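Local coordinates for putative cell adhesion protein (Bacteroides eggerthii, PDB 4GPV) that is probably a FimA-like major fimbrial subunit that assembles into pili and serves in cell adhesion, at residues V46-E57 / A82-G93. Sequence-based numbering, arbitrary orientation.
Sequences VINNYLVFLFRE and AAKKAYVVANTG
OD1 of N91 takes up two successive backbone amides of the turn before strand 50-56: N48 N at 2.7 Å, lying in the carbonyl plane, and more weakly N49 N at 3.4 Å. The same amide turns ND2 to V46 O (2.9 Å, nearly straight at 166°), within its own plane, and ND2 bonds L131 O as well, so both ends of the group are held and its rotation is fixed. With an alanine here, V46 O and the amide of N48 would probably lose their partner, and the turn would be freer to shift. In return, N49 OD1 accepts G93 N from above its carbonyl plane; CG wedged between backbone N and carbonyl carbon (chi1 54°) swings it there. Beyond, strands 50-56 and 83-90 run antiparallel, bonded in the pairs L51–V89, F53–Y87 and F55–K85. At the far end a classic beta bulge sets K84 and K85 both opposite F55, whose O accepts both amides. On the face of L51, F53 and F55, CD2 of F55 meets CD1 of Y87 at 3.5 Å, the ring planes 76° apart. On the other face L54 CD2 rests on A86 CB (3.7 Å), and V52 and V88 lie side by side. F55 and Y87 pack on helix 106-111, where Y87 OH bonds E106; L54 and V88 meet strand 18-24, and A86 and V88 meet strand 146-169. Within the sheet the pair lies between strands 66-68 and 133-138.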
loop_
_atom_site.group_PDB
_atom_site.type_symbol
_atom_site.label_atom_id
_atom_site.label_comp_id
_atom_site.label_asym_id
_atom_site.label_seq_id
_atom_site.Cartn_x
_atom_site.Cartn_y
_atom_site.Cartn_z
ATOM N N VAL A 46 11.055 -6.369 8.298
ATOM C CA VAL A 46 11.705 -7.667 8.308
ATOM C C VAL A 46 11.694 -8.282 6.890
ATOM O O VAL A 46 10.688 -8.254 6.189
ATOM C CB VAL A 46 11.102 -8.622 9.375
ATOM C CG1 VAL A 46 9.577 -8.675 9.306
ATOM C CG2 VAL A 46 11.710 -10.017 9.310
ATOM N N ILE A 47 12.845 -8.825 6.494
ATOM C CA ILE A 47 12.969 -9.602 5.264
ATOM C C ILE A 47 12.757 -11.042 5.675
ATOM O O ILE A 47 13.642 -11.621 6.298
ATOM C CB ILE A 47 14.331 -9.416 4.511
ATOM C CG1 ILE A 47 14.513 -7.963 4.013
ATOM C CG2 ILE A 47 14.451 -10.444 3.335
ATOM C CD1 ILE A 47 15.960 -7.676 3.500
ATOM N N ASN A 48 11.589 -11.606 5.382
ATOM C CA ASN A 48 11.320 -12.999 5.708
ATOM C C ASN A 48 11.987 -13.944 4.707
ATOM O O ASN A 48 12.433 -15.042 5.064
ATOM C CB ASN A 48 9.825 -13.255 5.739
ATOM C CG ASN A 48 9.199 -12.504 6.872
ATOM O OD1 ASN A 48 9.646 -12.625 8.029
ATOM N ND2 ASN A 48 8.195 -11.704 6.565
ATOM N N ASN A 49 11.998 -13.515 3.432
ATOM C CA ASN A 49 12.544 -14.253 2.302
ATOM C C ASN A 49 12.672 -13.311 1.121
ATOM O O ASN A 49 12.119 -12.190 1.148
ATOM C CB ASN A 49 11.634 -15.430 1.940
ATOM C CG ASN A 49 10.211 -14.998 1.700
ATOM O OD1 ASN A 49 9.902 -14.319 0.699
ATOM N ND2 ASN A 49 9.342 -15.323 2.660
ATOM N N TYR A 50 13.410 -13.732 0.100
ATOM C CA TYR A 50 13.519 -12.888 -1.099
ATOM C C TYR A 50 13.920 -13.740 -2.300
ATOM O O TYR A 50 14.363 -14.872 -2.138
ATOM C CB TYR A 50 14.520 -11.725 -0.882
ATOM C CG TYR A 50 15.934 -12.165 -0.546
ATOM C CD1 TYR A 50 16.315 -12.409 0.767
ATOM C CD2 TYR A 50 16.889 -12.348 -1.551
ATOM C CE1 TYR A 50 17.611 -12.825 1.082
ATOM C CE2 TYR A 50 18.189 -12.762 -1.247
ATOM C CZ TYR A 50 18.548 -12.980 0.075
ATOM O OH TYR A 50 19.818 -13.372 0.411
ATOM N N LEU A 51 13.755 -13.184 -3.487
ATOM C CA LEU A 51 14.165 -13.791 -4.749
ATOM C C LEU A 51 15.137 -12.851 -5.439
ATOM O O LEU A 51 14.915 -11.640 -5.456
ATOM C CB LEU A 51 12.974 -14.092 -5.693
ATOM C CG LEU A 51 11.831 -14.973 -5.139
ATOM C CD1 LEU A 51 10.596 -14.911 -6.059
ATOM C CD2 LEU A 51 12.287 -16.415 -5.002
ATOM N N VAL A 52 16.168 -13.402 -6.056
ATOM C CA VAL A 52 17.128 -12.614 -6.847
ATOM C C VAL A 52 17.073 -13.150 -8.289
ATOM O O VAL A 52 17.264 -14.352 -8.522
ATOM C CB VAL A 52 18.602 -12.604 -6.319
ATOM C CG1 VAL A 52 19.502 -11.678 -7.154
ATOM C CG2 VAL A 52 18.685 -12.234 -4.837
ATOM N N PHE A 53 16.799 -12.257 -9.237
ATOM C CA PHE A 53 16.773 -12.573 -10.660
ATOM C C PHE A 53 17.955 -11.892 -11.321
ATOM O O PHE A 53 18.171 -10.698 -11.103
ATOM C CB PHE A 53 15.461 -12.111 -11.328
ATOM C CG PHE A 53 14.205 -12.592 -10.647
ATOM C CD1 PHE A 53 13.708 -11.932 -9.524
ATOM C CD2 PHE A 53 13.504 -13.683 -11.144
ATOM C CE1 PHE A 53 12.549 -12.381 -8.880
ATOM C CE2 PHE A 53 12.344 -14.140 -10.498
ATOM C CZ PHE A 53 11.878 -13.489 -9.372
ATOM N N LEU A 54 18.717 -12.638 -12.125
ATOM C CA LEU A 54 19.854 -12.073 -12.827
ATOM C C LEU A 54 19.598 -12.160 -14.315
ATOM O O LEU A 54 19.199 -13.218 -14.788
ATOM C CB LEU A 54 21.162 -12.805 -12.474
ATOM C CG LEU A 54 21.610 -12.756 -11.012
ATOM C CD1 LEU A 54 22.818 -13.706 -10.782
ATOM C CD2 LEU A 54 21.976 -11.361 -10.608
ATOM N N PHE A 55 19.792 -11.054 -15.050
ATOM C CA PHE A 55 19.527 -11.069 -16.492
ATOM C C PHE A 55 20.708 -10.640 -17.302
ATOM O O PHE A 55 21.470 -9.777 -16.878
ATOM C CB PHE A 55 18.344 -10.146 -16.831
ATOM C CG PHE A 55 17.060 -10.589 -16.186
ATOM C CD1 PHE A 55 16.348 -11.672 -16.689
ATOM C CD2 PHE A 55 16.574 -9.945 -15.059
ATOM C CE1 PHE A 55 15.169 -12.099 -16.070
ATOM C CE2 PHE A 55 15.390 -10.370 -14.442
ATOM C CZ PHE A 55 14.698 -11.440 -14.949
ATOM N N ARG A 56 20.824 -11.211 -18.504
ATOM C CA ARG A 56 21.863 -10.848 -19.459
ATOM C C ARG A 56 21.427 -9.561 -20.208
ATOM O O ARG A 56 20.293 -9.102 -20.025
ATOM C CB ARG A 56 22.145 -12.016 -20.407
ATOM C CG ARG A 56 22.624 -13.228 -19.632
ATOM C CD ARG A 56 22.979 -14.434 -20.473
ATOM N NE ARG A 56 23.393 -15.498 -19.563
ATOM C CZ ARG A 56 23.296 -16.799 -19.805
ATOM N NH1 ARG A 56 22.880 -17.234 -20.992
ATOM N NH2 ARG A 56 23.667 -17.676 -18.888
ATOM N N GLU A 57 22.332 -8.994 -21.041
ATOM C CA GLU A 57 22.091 -7.758 -21.800
ATOM C C GLU A 57 20.801 -7.852 -22.636
ATOM O O GLU A 57 20.034 -6.885 -22.691
ATOM C CB GLU A 57 23.316 -7.442 -22.689
ATOM C CG GLU A 57 23.230 -6.178 -23.540
ATOM C CD GLU A 57 23.056 -4.835 -22.853
ATOM O OE1 GLU A 57 23.555 -4.665 -21.717
ATOM O OE2 GLU A 57 22.453 -3.933 -23.478
ATOM N N ALA A 82 28.059 -12.843 -17.955
ATOM C CA ALA A 82 27.083 -12.242 -18.857
ATOM C C ALA A 82 25.973 -11.513 -18.082
ATOM O O ALA A 82 25.211 -10.775 -18.709
ATOM C CB ALA A 82 26.482 -13.292 -19.776
ATOM N N ALA A 83 25.864 -11.692 -16.733
ATOM C CA ALA A 83 24.846 -10.982 -15.942
ATOM C C ALA A 83 25.063 -9.466 -16.034
ATOM O O ALA A 83 26.187 -8.996 -15.853
ATOM C CB ALA A 83 24.889 -11.427 -14.478
ATOM N N LYS A 84 23.979 -8.711 -16.312
ATOM C CA LYS A 84 24.005 -7.246 -16.437
ATOM C C LYS A 84 23.095 -6.529 -15.436
ATOM O O LYS A 84 23.362 -5.377 -15.091
ATOM C CB LYS A 84 23.574 -6.826 -17.849
ATOM C CG LYS A 84 24.578 -7.240 -18.939
ATOM C CD LYS A 84 25.913 -6.479 -18.885
ATOM C CE LYS A 84 25.806 -5.017 -19.255
ATOM N NZ LYS A 84 27.089 -4.298 -19.036
ATOM N N LYS A 85 22.006 -7.191 -15.011
ATOM C CA LYS A 85 21.026 -6.602 -14.091
ATOM C C LYS A 85 20.609 -7.584 -13.047
ATOM O O LYS A 85 20.414 -8.762 -13.360
ATOM C CB LYS A 85 19.772 -6.163 -14.873
ATOM C CG LYS A 85 19.892 -4.852 -15.648
ATOM C CD LYS A 85 19.741 -3.603 -14.768
ATOM C CE LYS A 85 18.327 -3.261 -14.385
ATOM N NZ LYS A 85 18.307 -2.125 -13.435
ATOM N N ALA A 86 20.432 -7.097 -11.806
ATOM C CA ALA A 86 19.929 -7.898 -10.689
ATOM C C ALA A 86 18.658 -7.249 -10.179
ATOM O O ALA A 86 18.626 -6.027 -9.998
ATOM C CB ALA A 86 20.984 -7.983 -9.581
ATOM N N TYR A 87 17.573 -8.028 -10.083
ATOM C CA TYR A 87 16.304 -7.593 -9.520
ATOM C C TYR A 87 16.055 -8.400 -8.284
ATOM O O TYR A 87 16.337 -9.620 -8.262
ATOM C CB TYR A 87 15.182 -7.813 -10.524
ATOM C CG TYR A 87 15.225 -6.919 -11.742
ATOM C CD1 TYR A 87 15.999 -7.250 -12.847
ATOM C CD2 TYR A 87 14.368 -5.834 -11.857
ATOM C CE1 TYR A 87 16.023 -6.438 -13.982
ATOM C CE2 TYR A 87 14.347 -5.042 -13.004
ATOM C CZ TYR A 87 15.178 -5.346 -14.064
ATOM O OH TYR A 87 15.151 -4.564 -15.194
ATOM N N VAL A 88 15.535 -7.735 -7.245
ATOM C CA VAL A 88 15.250 -8.414 -5.964
ATOM C C VAL A 88 13.805 -8.123 -5.569
ATOM O O VAL A 88 13.371 -6.967 -5.604
ATOM C CB VAL A 88 16.236 -7.993 -4.824
ATOM C CG1 VAL A 88 15.864 -8.648 -3.491
ATOM C CG2 VAL A 88 17.689 -8.326 -5.184
ATOM N N VAL A 89 13.085 -9.158 -5.169
ATOM C CA VAL A 89 11.738 -9.027 -4.636
ATOM C C VAL A 89 11.757 -9.709 -3.282
ATOM O O VAL A 89 12.144 -10.866 -3.208
ATOM C CB VAL A 89 10.620 -9.591 -5.563
ATOM C CG1 VAL A 89 9.250 -9.438 -4.901
ATOM C CG2 VAL A 89 10.616 -8.904 -6.933
ATOM N N ALA A 90 11.342 -9.009 -2.229
ATOM C CA ALA A 90 11.309 -9.614 -0.891
ATOM C C ALA A 90 9.879 -9.877 -0.453
ATOM O O ALA A 90 8.959 -9.116 -0.800
ATOM C CB ALA A 90 11.964 -8.666 0.116
ATOM N N ASN A 91 9.709 -10.925 0.348
ATOM C CA ASN A 91 8.510 -11.263 1.106
ATOM C C ASN A 91 7.329 -11.714 0.273
ATOM O O ASN A 91 6.197 -11.618 0.732
ATOM C CB ASN A 91 8.141 -10.089 2.042
ATOM C CG ASN A 91 9.171 -9.872 3.119
ATOM O OD1 ASN A 91 9.897 -10.795 3.505
ATOM N ND2 ASN A 91 9.217 -8.672 3.696
ATOM N N THR A 92 7.582 -12.361 -0.874
ATOM C CA THR A 92 6.476 -12.951 -1.642
ATOM C C THR A 92 6.461 -14.493 -1.456
ATOM O O THR A 92 5.621 -15.165 -2.044
ATOM C CB THR A 92 6.505 -12.584 -3.119
ATOM O OG1 THR A 92 7.667 -13.157 -3.768
ATOM C CG2 THR A 92 6.347 -11.071 -3.374
ATOM N N GLY A 93 7.386 -15.017 -0.675
ATOM C CA GLY A 93 7.480 -16.448 -0.370
ATOM C C GLY A 93 8.195 -17.283 -1.408
ATOM O O GLY A 93 8.896 -16.751 -2.267
HETATM O O HOH W 1 10.798 -15.032 -1.778
HETATM O O HOH W 2 6.594 -14.021 2.775
HETATM O O HOH W 3 25.042 -10.098 -21.291
#